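Local atomic coordinates of LAIR1 ecotodomain from MGD21 antibody (Homo sapiens, PDB entry 7JZK), a protein that serves as the antigen-recognising insert of a human malaria antibody, an immunoglobulin-like LAIR1 ectodomain that binds the V2 domain of a Plasmodium RIFIN. Residues T1-P6 with S83-E88; V25-V30 with P56-A61; V32-L37 with Y45-D50; A73-C78 with S90-L95. One frame throughout, in Å; residues are numbered along the deposited sequence.

Contact 1. Residues T1-P6 with S83-E88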
loop_
_atom_site.group_PDB
_atom_site.type_symbol
_atom_site.label_atom_id
_atom_site.label_comp_id
_atom_site.label_asym_id
_atom_site.label_seq_id
_atom_site.Cartn_x
_atom_site.Cartn_y
_atom_site.Cartn_z
ATOM N N THR A 1 -4.636 -23.857 5.791
ATOM C CA THR A 1 -5.293 -25.064 5.296
ATOM C C THR A 1 -6.675 -25.215 5.922
ATOM O O THR A 1 -7.667 -25.471 5.237
ATOM C CB THR A 1 -4.445 -26.346 5.563
ATOM O OG1 THR A 1 -4.426 -26.650 6.967
ATOM C CG2 THR A 1 -3.011 -26.182 5.037
ATOM N N ASP A 2 -6.743 -25.000 7.234
ATOM C CA ASP A 2 -8.005 -25.149 7.934
ATOM C C ASP A 2 -8.906 -23.943 7.733
ATOM O O ASP A 2 -10.079 -23.994 8.116
ATOM C CB ASP A 2 -7.739 -25.336 9.423
ATOM C CG ASP A 2 -6.766 -24.307 9.960
ATOM O OD1 ASP A 2 -5.578 -24.365 9.581
ATOM O OD2 ASP A 2 -7.194 -23.419 10.726
ATOM N N LEU A 3 -8.408 -22.882 7.104
ATOM C CA LEU A 3 -9.217 -21.679 6.955
ATOM C C LEU A 3 -10.129 -21.828 5.744
ATOM O O LEU A 3 -9.645 -22.109 4.643
ATOM C CB LEU A 3 -8.319 -20.456 6.768
ATOM C CG LEU A 3 -7.414 -20.052 7.928
ATOM C CD1 LEU A 3 -6.538 -18.821 7.558
ATOM C CD2 LEU A 3 -8.290 -19.795 9.153
ATOM N N PRO A 4 -11.434 -21.643 5.897
ATOM C CA PRO A 4 -12.337 -21.762 4.748
ATOM C C PRO A 4 -12.175 -20.594 3.787
ATOM O O PRO A 4 -11.725 -19.509 4.154
ATOM C CB PRO A 4 -13.738 -21.789 5.381
ATOM C CG PRO A 4 -13.577 -21.169 6.714
ATOM C CD PRO A 4 -12.157 -21.429 7.165
ATOM N N ARG A 5 -12.556 -20.825 2.536
ATOM C CA ARG A 5 -12.365 -19.800 1.527
ATOM C C ARG A 5 -13.339 -18.658 1.783
ATOM O O ARG A 5 -14.510 -18.910 2.082
ATOM C CB ARG A 5 -12.551 -20.370 0.114
ATOM C CG ARG A 5 -11.881 -19.507 -0.983
ATOM C CD ARG A 5 -11.084 -20.329 -1.965
ATOM N NE ARG A 5 -11.957 -20.914 -2.968
ATOM C CZ ARG A 5 -12.132 -20.403 -4.184
ATOM N NH1 ARG A 5 -11.468 -19.301 -4.541
ATOM N NH2 ARG A 5 -12.956 -20.999 -5.042
ATOM N N PRO A 6 -12.895 -17.407 1.748
ATOM C CA PRO A 6 -13.831 -16.293 1.882
ATOM C C PRO A 6 -14.585 -16.127 0.575
ATOM O O PRO A 6 -14.173 -16.634 -0.467
ATOM C CB PRO A 6 -12.930 -15.091 2.166
ATOM C CG PRO A 6 -11.598 -15.447 1.604
ATOM C CD PRO A 6 -11.504 -16.952 1.543
ATOM N N SER A 83 -5.717 -16.523 12.835
ATOM C CA SER A 83 -4.839 -17.500 13.476
ATOM C C SER A 83 -3.454 -17.541 12.818
ATOM O O SER A 83 -2.954 -18.591 12.421
ATOM C CB SER A 83 -5.504 -18.877 13.488
ATOM O OG SER A 83 -6.902 -18.759 13.718
ATOM N N ARG A 84 -2.837 -16.367 12.662
ATOM C CA ARG A 84 -1.459 -16.242 12.154
ATOM C C ARG A 84 -1.265 -16.742 10.735
ATOM O O ARG A 84 -0.185 -17.201 10.386
ATOM C CB ARG A 84 -0.447 -16.940 13.044
ATOM C CG ARG A 84 -0.505 -16.574 14.489
ATOM C CD ARG A 84 -0.138 -17.810 15.287
ATOM N NE ARG A 84 -1.069 -18.015 16.379
ATOM C CZ ARG A 84 -1.394 -19.202 16.867
ATOM N NH1 ARG A 84 -2.257 -19.286 17.866
ATOM N NH2 ARG A 84 -0.869 -20.299 16.348
ATOM N N LYS A 85 -2.305 -16.737 9.918
ATOM C CA LYS A 85 -2.103 -17.121 8.536
ATOM C C LYS A 85 -3.123 -16.439 7.666
ATOM O O LYS A 85 -4.259 -16.231 8.070
ATOM C CB LYS A 85 -2.133 -18.645 8.317
ATOM C CG LYS A 85 -3.226 -19.408 8.986
ATOM C CD LYS A 85 -2.795 -20.878 9.071
ATOM C CE LYS A 85 -1.393 -21.005 9.651
ATOM N NZ LYS A 85 -1.048 -22.410 10.010
ATOM N N TRP A 86 -2.685 -16.070 6.481
ATOM C CA TRP A 86 -3.613 -15.599 5.479
ATOM C C TRP A 86 -4.388 -16.806 4.977
ATOM O O TRP A 86 -3.824 -17.887 4.808
ATOM C CB TRP A 86 -2.862 -14.947 4.312
ATOM C CG TRP A 86 -2.397 -13.569 4.574
ATOM C CD1 TRP A 86 -1.102 -13.155 4.728
ATOM C CD2 TRP A 86 -3.208 -12.399 4.660
ATOM N NE1 TRP A 86 -1.064 -11.800 4.937
ATOM C CE2 TRP A 86 -2.345 -11.309 4.893
ATOM C CE3 TRP A 86 -4.582 -12.167 4.573
ATOM C CZ2 TRP A 86 -2.811 -10.006 5.045
ATOM C CZ3 TRP A 86 -5.046 -10.872 4.726
ATOM C CH2 TRP A 86 -4.163 -9.811 4.957
ATOM N N SER A 87 -5.672 -16.619 4.726
ATOM C CA SER A 87 -6.461 -17.634 4.059
ATOM C C SER A 87 -6.163 -17.639 2.562
ATOM O O SER A 87 -5.472 -16.759 2.038
ATOM C CB SER A 87 -7.926 -17.358 4.277
ATOM O OG SER A 87 -8.246 -16.201 3.565
ATOM N N GLU A 88 -6.673 -18.646 1.862
ATOM C CA GLU A 88 -6.621 -18.613 0.408
ATOM C C GLU A 88 -7.592 -17.560 -0.105
ATOM O O GLU A 88 -8.572 -17.214 0.557
ATOM C CB GLU A 88 -6.968 -19.974 -0.181
ATOM C CG GLU A 88 -6.520 -21.147 0.691
ATOM C CD GLU A 88 -7.657 -21.755 1.544
ATOM O OE1 GLU A 88 -8.041 -22.920 1.288
ATOM O OE2 GLU A 88 -8.155 -21.083 2.478
#

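Contact 2. Residues V25-V30 with P56-A61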
loop_
_atom_site.group_PDB
_atom_site.type_symbol
_atom_site.label_atom_id
_atom_site.label_comp_id
_atom_site.label_asym_id
_atom_site.label_seq_id
_atom_site.Cartn_x
_atom_site.Cartn_y
_atom_site.Cartn_z
ATOM N N VAL A 25 -18.777 -6.876 -0.259
ATOM C CA VAL A 25 -18.980 -7.557 1.017
ATOM C C VAL A 25 -18.132 -8.819 1.008
ATOM O O VAL A 25 -18.301 -9.692 0.143
ATOM C CB VAL A 25 -20.460 -7.894 1.263
ATOM C CG1 VAL A 25 -20.652 -8.455 2.669
ATOM C CG2 VAL A 25 -21.342 -6.663 1.034
ATOM N N CYS A 26 -17.192 -8.877 1.940
ATOM C CA CYS A 26 -16.297 -10.005 2.117
ATOM C C CYS A 26 -16.757 -10.811 3.321
ATOM O O CYS A 26 -16.943 -10.253 4.409
ATOM C CB CYS A 26 -14.867 -9.516 2.325
ATOM S SG CYS A 26 -14.162 -8.724 0.902
ATOM N N ARG A 27 -16.964 -12.107 3.125
ATOM C CA ARG A 27 -17.448 -12.974 4.190
ATOM C C ARG A 27 -16.479 -14.109 4.439
ATOM O O ARG A 27 -15.968 -14.723 3.495
ATOM C CB ARG A 27 -18.836 -13.512 3.892
ATOM C CG ARG A 27 -19.903 -12.482 4.190
ATOM C CD ARG A 27 -21.281 -13.078 4.119
ATOM N NE ARG A 27 -22.239 -12.213 3.427
ATOM C CZ ARG A 27 -22.254 -11.961 2.120
ATOM N NH1 ARG A 27 -23.186 -11.160 1.617
ATOM N NH2 ARG A 27 -21.338 -12.488 1.312
ATOM N N GLY A 28 -16.229 -14.348 5.724
ATOM C CA GLY A 28 -15.409 -15.440 6.184
ATOM C C GLY A 28 -15.928 -16.027 7.492
ATOM O O GLY A 28 -17.102 -15.859 7.876
ATOM N N PRO A 29 -15.060 -16.766 8.178
ATOM C CA PRO A 29 -15.433 -17.396 9.447
ATOM C C PRO A 29 -15.410 -16.369 10.575
ATOM O O PRO A 29 -15.053 -15.207 10.377
ATOM C CB PRO A 29 -14.344 -18.457 9.636
ATOM C CG PRO A 29 -13.124 -17.819 8.985
ATOM C CD PRO A 29 -13.668 -17.058 7.800
ATOM N N VAL A 30 -15.845 -16.803 11.765
ATOM C CA VAL A 30 -15.821 -15.941 12.945
ATOM C C VAL A 30 -14.390 -15.738 13.394
ATOM O O VAL A 30 -13.560 -16.650 13.307
ATOM C CB VAL A 30 -16.694 -16.532 14.069
ATOM C CG1 VAL A 30 -16.256 -16.018 15.452
ATOM C CG2 VAL A 30 -18.164 -16.203 13.827
ATOM N N PRO A 56 -23.006 -16.649 14.578
ATOM C CA PRO A 56 -21.961 -17.366 15.338
ATOM C C PRO A 56 -20.927 -18.065 14.475
ATOM O O PRO A 56 -19.912 -18.521 15.023
ATOM C CB PRO A 56 -22.754 -18.382 16.177
ATOM C CG PRO A 56 -24.100 -18.460 15.538
ATOM C CD PRO A 56 -24.358 -17.131 14.912
ATOM N N SER A 57 -21.149 -18.195 13.158
ATOM C CA SER A 57 -20.139 -18.788 12.292
ATOM C C SER A 57 -19.731 -17.933 11.091
ATOM O O SER A 57 -18.842 -18.357 10.345
ATOM C CB SER A 57 -20.617 -20.158 11.781
ATOM O OG SER A 57 -21.783 -20.021 10.989
ATOM N N GLU A 58 -20.298 -16.734 10.905
ATOM C CA GLU A 58 -20.012 -15.944 9.710
ATOM C C GLU A 58 -19.813 -14.471 10.045
ATOM O O GLU A 58 -20.686 -13.834 10.643
ATOM C CB GLU A 58 -21.129 -16.106 8.678
ATOM C CG GLU A 58 -21.038 -17.466 8.013
ATOM C CD GLU A 58 -21.764 -17.567 6.693
ATOM O OE1 GLU A 58 -22.194 -16.519 6.152
ATOM O OE2 GLU A 58 -21.911 -18.715 6.211
ATOM N N SER A 59 -18.658 -13.927 9.621
ATOM C CA SER A 59 -18.332 -12.517 9.816
ATOM C C SER A 59 -18.064 -11.875 8.474
ATOM O O SER A 59 -17.702 -12.546 7.500
ATOM C CB SER A 59 -17.110 -12.284 10.740
ATOM O OG SER A 59 -15.902 -12.762 10.174
ATOM N N GLU A 60 -18.238 -10.563 8.435
ATOM C CA GLU A 60 -18.138 -9.874 7.171
ATOM C C GLU A 60 -17.454 -8.536 7.369
ATOM O O GLU A 60 -17.305 -8.040 8.488
ATOM C CB GLU A 60 -19.516 -9.668 6.537
ATOM C CG GLU A 60 -20.281 -8.519 7.145
ATOM C CD GLU A 60 -21.563 -8.204 6.395
ATOM O OE1 GLU A 60 -22.054 -7.054 6.498
ATOM O OE2 GLU A 60 -22.071 -9.105 5.691
ATOM N N ALA A 61 -17.021 -7.981 6.244
ATOM C CA ALA A 61 -16.427 -6.659 6.183
ATOM C C ALA A 61 -16.894 -6.029 4.886
ATOM O O ALA A 61 -17.053 -6.720 3.873
ATOM C CB ALA A 61 -14.902 -6.703 6.239
#

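Contact 3. Residues V32-L37 with Y45-D50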
loop_
_atom_site.group_PDB
_atom_site.type_symbol
_atom_site.label_atom_id
_atom_site.label_comp_id
_atom_site.label_asym_id
_atom_site.label_seq_id
_atom_site.Cartn_x
_atom_site.Cartn_y
_atom_site.Cartn_z
ATOM N N VAL A 32 -12.274 -13.248 12.187
ATOM C CA VAL A 32 -11.361 -12.640 11.231
ATOM C C VAL A 32 -10.722 -11.428 11.889
ATOM O O VAL A 32 -11.415 -10.555 12.424
ATOM C CB VAL A 32 -12.098 -12.231 9.947
ATOM C CG1 VAL A 32 -11.174 -11.404 9.065
ATOM C CG2 VAL A 32 -12.605 -13.441 9.195
ATOM N N GLN A 33 -9.392 -11.373 11.866
ATOM C CA GLN A 33 -8.716 -10.174 12.343
ATOM C C GLN A 33 -8.753 -9.082 11.293
ATOM O O GLN A 33 -9.186 -7.960 11.571
ATOM C CB GLN A 33 -7.278 -10.495 12.701
ATOM C CG GLN A 33 -7.153 -11.688 13.590
ATOM C CD GLN A 33 -5.747 -11.857 14.060
ATOM O OE1 GLN A 33 -4.947 -10.910 14.027
ATOM N NE2 GLN A 33 -5.413 -13.067 14.482
ATOM N N THR A 34 -8.361 -9.411 10.064
ATOM C CA THR A 34 -8.316 -8.415 9.011
ATOM C C THR A 34 -8.889 -8.997 7.726
ATOM O O THR A 34 -8.575 -10.130 7.351
ATOM C CB THR A 34 -6.878 -7.950 8.744
ATOM O OG1 THR A 34 -6.203 -7.708 9.981
ATOM C CG2 THR A 34 -6.915 -6.660 8.026
ATOM N N PHE A 35 -9.704 -8.201 7.048
ATOM C CA PHE A 35 -10.113 -8.468 5.679
ATOM C C PHE A 35 -9.314 -7.566 4.748
ATOM O O PHE A 35 -9.193 -6.365 5.009
ATOM C CB PHE A 35 -11.596 -8.175 5.493
ATOM C CG PHE A 35 -12.429 -9.387 5.411
ATOM C CD1 PHE A 35 -13.322 -9.691 6.419
ATOM C CD2 PHE A 35 -12.285 -10.256 4.354
ATOM C CE1 PHE A 35 -14.094 -10.841 6.352
ATOM C CE2 PHE A 35 -13.035 -11.390 4.275
ATOM C CZ PHE A 35 -13.950 -11.689 5.274
ATOM N N ARG A 36 -8.801 -8.125 3.650
ATOM C CA ARG A 36 -8.098 -7.363 2.623
ATOM C C ARG A 36 -8.810 -7.555 1.292
ATOM O O ARG A 36 -8.980 -8.696 0.829
ATOM C CB ARG A 36 -6.642 -7.813 2.503
ATOM C CG ARG A 36 -5.922 -7.437 1.223
ATOM C CD ARG A 36 -4.422 -7.717 1.357
ATOM N NE ARG A 36 -3.830 -7.054 2.519
ATOM C CZ ARG A 36 -2.544 -7.154 2.864
ATOM N NH1 ARG A 36 -1.706 -7.895 2.139
ATOM N NH2 ARG A 36 -2.088 -6.512 3.935
ATOM N N LEU A 37 -9.182 -6.437 0.669
ATOM C CA LEU A 37 -9.840 -6.408 -0.627
ATOM C C LEU A 37 -8.796 -6.082 -1.676
ATOM O O LEU A 37 -8.155 -5.026 -1.600
ATOM C CB LEU A 37 -10.965 -5.385 -0.643
ATOM C CG LEU A 37 -11.585 -5.110 -2.001
ATOM C CD1 LEU A 37 -12.517 -6.258 -2.399
ATOM C CD2 LEU A 37 -12.374 -3.821 -1.855
ATOM N N TYR A 45 -4.398 -2.991 -2.845
ATOM C CA TYR A 45 -5.316 -3.552 -1.833
ATOM C C TYR A 45 -5.775 -2.550 -0.781
ATOM O O TYR A 45 -5.120 -1.531 -0.605
ATOM C CB TYR A 45 -4.680 -4.790 -1.198
ATOM C CG TYR A 45 -3.428 -4.635 -0.380
ATOM C CD1 TYR A 45 -2.238 -5.190 -0.810
ATOM C CD2 TYR A 45 -3.448 -4.025 0.859
ATOM C CE1 TYR A 45 -1.087 -5.100 -0.052
ATOM C CE2 TYR A 45 -2.303 -3.910 1.623
ATOM C CZ TYR A 45 -1.121 -4.453 1.166
ATOM O OH TYR A 45 0.002 -4.352 1.921
ATOM N N SER A 46 -6.868 -2.864 -0.089
ATOM C CA SER A 46 -7.298 -2.073 1.058
ATOM C C SER A 46 -7.658 -3.027 2.183
ATOM O O SER A 46 -8.376 -4.014 1.965
ATOM C CB SER A 46 -8.486 -1.188 0.706
ATOM O OG SER A 46 -8.058 -0.083 -0.081
ATOM N N ASP A 47 -7.170 -2.729 3.379
ATOM C CA ASP A 47 -7.370 -3.559 4.555
ATOM C C ASP A 47 -8.391 -2.915 5.485
ATOM O O ASP A 47 -8.553 -1.694 5.509
ATOM C CB ASP A 47 -6.046 -3.774 5.291
ATOM C CG ASP A 47 -5.213 -4.900 4.681
ATOM O OD1 ASP A 47 -5.632 -5.437 3.646
ATOM O OD2 ASP A 47 -4.108 -5.212 5.188
ATOM N N THR A 48 -9.082 -3.754 6.253
ATOM C CA THR A 48 -9.994 -3.277 7.280
ATOM C C THR A 48 -9.973 -4.256 8.439
ATOM O O THR A 48 -9.939 -5.479 8.241
ATOM C CB THR A 48 -11.425 -3.114 6.744
ATOM O OG1 THR A 48 -12.234 -2.459 7.727
ATOM C CG2 THR A 48 -12.040 -4.452 6.412
ATOM N N GLU A 49 -9.976 -3.714 9.649
ATOM C CA GLU A 49 -10.149 -4.542 10.828
ATOM C C GLU A 49 -11.513 -4.359 11.473
ATOM O O GLU A 49 -11.802 -5.029 12.461
ATOM C CB GLU A 49 -9.049 -4.277 11.859
ATOM C CG GLU A 49 -7.667 -4.693 11.419
ATOM C CD GLU A 49 -6.687 -4.679 12.580
ATOM O OE1 GLU A 49 -5.654 -3.970 12.517
ATOM O OE2 GLU A 49 -6.961 -5.385 13.574
ATOM N N ASP A 50 -12.365 -3.489 10.943
ATOM C CA ASP A 50 -13.728 -3.422 11.455
ATOM C C ASP A 50 -14.488 -4.568 10.791
ATOM O O ASP A 50 -15.133 -4.407 9.753
ATOM C CB ASP A 50 -14.365 -2.066 11.175
ATOM C CG ASP A 50 -15.846 -1.999 11.597
ATOM O OD1 ASP A 50 -16.296 -2.798 12.461
ATOM O OD2 ASP A 50 -16.573 -1.153 11.031
#

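Contact 4. Residues A73-C78 with S90-L95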
loop_
_atom_site.group_PDB
_atom_site.type_symbol
_atom_site.label_atom_id
_atom_site.label_comp_id
_atom_site.label_asym_id
_atom_site.label_seq_id
_atom_site.Cartn_x
_atom_site.Cartn_y
_atom_site.Cartn_z
ATOM N N ALA A 73 -13.694 0.009 -12.465
ATOM C CA ALA A 73 -14.108 -1.210 -13.156
ATOM C C ALA A 73 -12.999 -2.262 -13.122
ATOM O O ALA A 73 -11.804 -1.940 -13.164
ATOM C CB ALA A 73 -14.488 -0.893 -14.604
ATOM N N GLY A 74 -13.393 -3.546 -13.035
ATOM C CA GLY A 74 -12.364 -4.562 -13.078
ATOM C C GLY A 74 -12.574 -5.610 -12.002
ATOM O O GLY A 74 -13.663 -5.760 -11.455
ATOM N N LEU A 75 -11.516 -6.330 -11.663
ATOM C CA LEU A 75 -11.583 -7.437 -10.722
ATOM C C LEU A 75 -11.263 -7.061 -9.270
ATOM O O LEU A 75 -10.396 -6.231 -9.011
ATOM C CB LEU A 75 -10.645 -8.542 -11.206
ATOM C CG LEU A 75 -11.111 -9.492 -12.329
ATOM C CD1 LEU A 75 -11.806 -8.832 -13.486
ATOM C CD2 LEU A 75 -9.978 -10.352 -12.806
ATOM N N PHE A 76 -11.985 -7.697 -8.334
ATOM C CA PHE A 76 -11.841 -7.555 -6.886
ATOM C C PHE A 76 -11.955 -8.936 -6.248
ATOM O O PHE A 76 -12.662 -9.803 -6.758
ATOM C CB PHE A 76 -12.919 -6.640 -6.250
ATOM C CG PHE A 76 -12.894 -5.210 -6.744
ATOM C CD1 PHE A 76 -13.540 -4.858 -7.930
ATOM C CD2 PHE A 76 -12.239 -4.209 -6.018
ATOM C CE1 PHE A 76 -13.528 -3.545 -8.382
ATOM C CE2 PHE A 76 -12.231 -2.892 -6.464
ATOM C CZ PHE A 76 -12.871 -2.561 -7.650
ATOM N N ARG A 77 -11.269 -9.148 -5.121
ATOM C CA ARG A 77 -11.402 -10.424 -4.414
ATOM C C ARG A 77 -11.030 -10.227 -2.950
ATOM O O ARG A 77 -10.403 -9.237 -2.583
ATOM C CB ARG A 77 -10.544 -11.520 -5.050
ATOM C CG ARG A 77 -9.095 -11.499 -4.628
ATOM C CD ARG A 77 -8.340 -12.549 -5.380
ATOM N NE ARG A 77 -6.901 -12.468 -5.152
ATOM C CZ ARG A 77 -6.029 -13.353 -5.642
ATOM N NH1 ARG A 77 -6.460 -14.376 -6.380
ATOM N NH2 ARG A 77 -4.733 -13.235 -5.387
ATOM N N CYS A 78 -11.423 -11.176 -2.112
ATOM C CA CYS A 78 -11.203 -11.041 -0.681
ATOM C C CYS A 78 -10.170 -12.038 -0.193
ATOM O O CYS A 78 -9.961 -13.108 -0.777
ATOM C CB CYS A 78 -12.492 -11.227 0.134
ATOM S SG CYS A 78 -13.917 -10.251 -0.426
ATOM N N SER A 90 -10.432 -15.587 -2.267
ATOM C CA SER A 90 -11.691 -15.865 -2.923
ATOM C C SER A 90 -11.552 -15.764 -4.443
ATOM O O SER A 90 -10.536 -15.323 -4.987
ATOM C CB SER A 90 -12.743 -14.862 -2.482
ATOM O OG SER A 90 -12.766 -13.772 -3.387
ATOM N N ASP A 91 -12.589 -16.194 -5.138
ATOM C CA ASP A 91 -12.650 -16.000 -6.575
ATOM C C ASP A 91 -12.778 -14.513 -6.895
ATOM O O ASP A 91 -13.290 -13.737 -6.086
ATOM C CB ASP A 91 -13.835 -16.767 -7.162
ATOM C CG ASP A 91 -13.445 -18.163 -7.612
ATOM O OD1 ASP A 91 -12.426 -18.683 -7.100
ATOM O OD2 ASP A 91 -14.155 -18.754 -8.461
ATOM N N TYR A 92 -12.291 -14.117 -8.078
ATOM C CA TYR A 92 -12.420 -12.738 -8.534
ATOM C C TYR A 92 -13.854 -12.437 -8.930
ATOM O O TYR A 92 -14.571 -13.285 -9.454
ATOM C CB TYR A 92 -11.512 -12.447 -9.745
ATOM C CG TYR A 92 -10.061 -12.199 -9.391
ATOM C CD1 TYR A 92 -9.107 -13.171 -9.624
ATOM C CD2 TYR A 92 -9.653 -11.026 -8.791
ATOM C CE1 TYR A 92 -7.778 -12.980 -9.283
ATOM C CE2 TYR A 92 -8.316 -10.818 -8.447
ATOM C CZ TYR A 92 -7.382 -11.804 -8.696
ATOM O OH TYR A 92 -6.053 -11.661 -8.367
ATOM N N LEU A 93 -14.228 -11.186 -8.735
ATOM C CA LEU A 93 -15.527 -10.622 -9.053
ATOM C C LEU A 93 -15.281 -9.452 -9.996
ATOM O O LEU A 93 -14.441 -8.595 -9.697
ATOM C CB LEU A 93 -16.191 -10.110 -7.775
ATOM C CG LEU A 93 -17.667 -9.750 -7.722
ATOM C CD1 LEU A 93 -18.489 -11.016 -7.673
ATOM C CD2 LEU A 93 -17.954 -8.870 -6.516
ATOM N N GLU A 94 -15.984 -9.412 -11.136
ATOM C CA GLU A 94 -15.816 -8.329 -12.103
ATOM C C GLU A 94 -16.863 -7.247 -11.865
ATOM O O GLU A 94 -18.064 -7.515 -11.911
ATOM C CB GLU A 94 -15.927 -8.806 -13.547
ATOM C CG GLU A 94 -15.548 -7.723 -14.585
ATOM C CD GLU A 94 -15.749 -8.195 -16.014
ATOM O OE1 GLU A 94 -14.893 -7.925 -16.872
ATOM O OE2 GLU A 94 -16.763 -8.866 -16.285
ATOM N N LEU A 95 -16.406 -6.021 -11.655
ATOM C CA LEU A 95 -17.272 -4.862 -11.532
ATOM C C LEU A 95 -17.354 -4.192 -12.892
ATOM O O LEU A 95 -16.324 -3.852 -13.485
ATOM C CB LEU A 95 -16.741 -3.881 -10.486
ATOM C CG LEU A 95 -17.367 -2.486 -10.558
ATOM C CD1 LEU A 95 -18.814 -2.553 -10.110
ATOM C CD2 LEU A 95 -16.595 -1.488 -9.724
HETATM O O HOH W 1 -8.420 -15.950 -6.487
#

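Contact 1. Residues T1-P6 with S83-E88
Leu-3 and Lys-85 meet because of how each side chain leaves its backbone: Leu-3 CG stands beside its own N (chi1 -65°), while Lys-85 CG is turned in between its N and carbonyl carbon (chi1 45°). Here the N-terminal segment of an immunoglobulin fold passes over the start of strand 85-97, illustrating how a chain without regular structure can be packed onto a strand through a buried leucine, with Pro-6 adding a second contact. The leucine uses one branch. Leu-3 CD1 rests 3.7 Å from Lys-85 CG and 3.5 Å from Lys-85 O, and reaches Ser-87 CB at 3.9 Å; Tyr-80 of strand 74-82 borders the same leucine. The polar ends have other partners: Ser-87 OG is hydrogen-bonded to Tyr-80 O, and Arg-5 forms a salt bridge with Asp-91. On the other side of strand 85-97, Trp-86 points away from residues 1-6 and packs against Phe-105 of the RIFIN chain. Glu-88 bends at chi2 (100°), bringing OE2 to 2.8 Å from Leu-3 O; as modelled both are acceptors, so it is not counted as a hydrogen bond. The Pro-6 ring lies against the Glu-88 backbone, with CD 3.1 Å from Glu-88 O.

Contact 2. Residues V25-V30 with P56-A61
Strands 25-28 and 58-61 run antiparallel, their axes 4.7 Å apart at closest approach and 153° between their directions. Cys-26 with Ala-61 and Gly-28 with Ser-59 form hydrogen-bonded pairs, each closed by two backbone bonds, and Arg-27 with Glu-60 is the non-hydrogen-bonded pair between them. The pairing thus exemplifies how a sheet sorts its residues by face: Cys-26, Ala-61 and Ser-59 lie toward the core. On the opposite face, that of Arg-27, the two long chains lie side by side and point the same way, Arg-27 CG meeting Glu-60 CB at 3.7 Å. Their charged ends are only loosely matched: Glu-60 OE2 is 3.8 Å from Arg-27 NE and well out of the guanidinium plane, so this long salt bridge acts through charge alone. Val-25 CG1 lies over the centre of one guanidinium face and also touches Glu-60 OE2 at 3.4 Å. The firmer partner of Arg-27 is Ser-9, which accepts from NH2. Just past the last pair, Pro-29 O accepts from Ser-59 OG at 2.6 Å, tilted from the carbonyl plane; chi1 of 66° turns this hydroxyl between its backbone N and carbonyl carbon. Val-30 then packs CG2 against the Pro-56 backbone. The two strands are central in their four-stranded sheet: strand 7-11 flanks 22-28, strand 52-55 flanks 58-65, and Cys-26 is joined by a disulfide to Cys-78 in the facing sheet.

Contact 3. Residues V32-L37 with Y45-D50
The hairpin of strands 34-38 and 45-48 forms part of the surface that meets RIFIN, and on its outer face the Arg-36 guanidinium lies between Tyr-45 and, on the opposite side, Trp-86, with Asp-47 at its edge. Arg-36 CG is anti to the backbone N (chi1 162°) and the chain bends at chi3 (-55°), which lays the guanidinium flat on the ring of Tyr-45. The planes are 8° apart and the centres 3.6 Å, a stacked cation-pi pair in which CD adds a CH-pi contact over the same ring face. The Asp-47 carboxylate comes in nearly coplanar. Arg-36 NH2 donates to Asp-47 OD2 at 2.7 Å, which accepts on its syn lone pair; a hydrogen bond from Arg-36 NE to Asp-47 OD1 is also modelled, but the place of OD1 is less certain. Tyr-45, Asp-47 and Trp-86 together probably fix the guanidinium's rotation. Tyr-45 also makes a cation-pi contact with Arg-92 of the RIFIN chain, and Ser-46 OG is hydrogen-bonded to Ala-78 N of that chain. On the inward face, Phe-35 CB meets Thr-48 CG2 at 3.9 Å. Paired backbone bonds join Phe-35 with Thr-48 and Leu-37 with Ser-46. Near the hairpin's start, Thr-34 OG1 touches Glu-49 CG at 3.6 Å, and Gln-33 and Thr-34 both face Tyr-81, a classic beta bulge against the antiparallel neighbour strand 74-82, in the immunoglobulin fold.

Contact 4. Residues A73-C78 with S90-L95
The Tyr-92 ring is held between two side chains, Leu-75 CD2 over one face and Arg-77 CD over the opposite one. This is the hairpin of strands 74-82 and 85-97 in the immunoglobulin sandwich, a good example of cross-strand neighbours clasping an aromatic. Arg-77 CD makes a CH-pi contact 3.7 Å from the Tyr-92 ring centroid. Beyond it the extended chain carries the guanidinium out over the hydroxyl, planes 11° apart, with Tyr-92 OH above the centre of the group and 3.2 Å from Arg-77 CZ. The angles at NE and NH1 are too poor for hydrogen bonds to that oxygen; the arginine's main polar partner is Glu-38, in a salt bridge. Leu-75 crosses the tyrosine at about a right angle, its CB 3.6 Å from Tyr-92 CD2. On the inward face, Phe-76 CE1 meets Leu-95 CB at 3.9 Å, Leu-93 O lies at the edge of the phenylalanine ring, and Phe-24 packs against that ring from the other sheet. Backbone bonds pair Gly-74 with Leu-95 and Phe-76 with Leu-93. Regular pairing then gives way: Ser-90 N donates to Cys-78 O, and Cys-78 N turns to a side chain instead, reaching Ser-90 OG at 3.2 Å. The same hydroxyl gives its proton to Asp-91 O, 2.7 Å from Ser-90 OG.

Together the four contacts show how an immunoglobulin sandwich is built from two sheets, with the N-terminal segment packed on strand 85-97. Contact 2 lies in the four-stranded sheet; contacts 3 and 4 lie in the other, about 15 Å apart between centres, where strands 34-38 and 74-82 are neighbours. The Cys-26 to Cys-78 disulfide joins contact 2 to contact 4 across the core, and Phe-35 of contact 3 packs against both cysteines. Along the chain, contact 3 is nested within contact 2, and both within contact 1, whereas contacts 1 and 4 alternate and share strand 85-97. Trp-86 of contact 1 packs on Arg-36 of contact 3, and both contacts reach RIFIN.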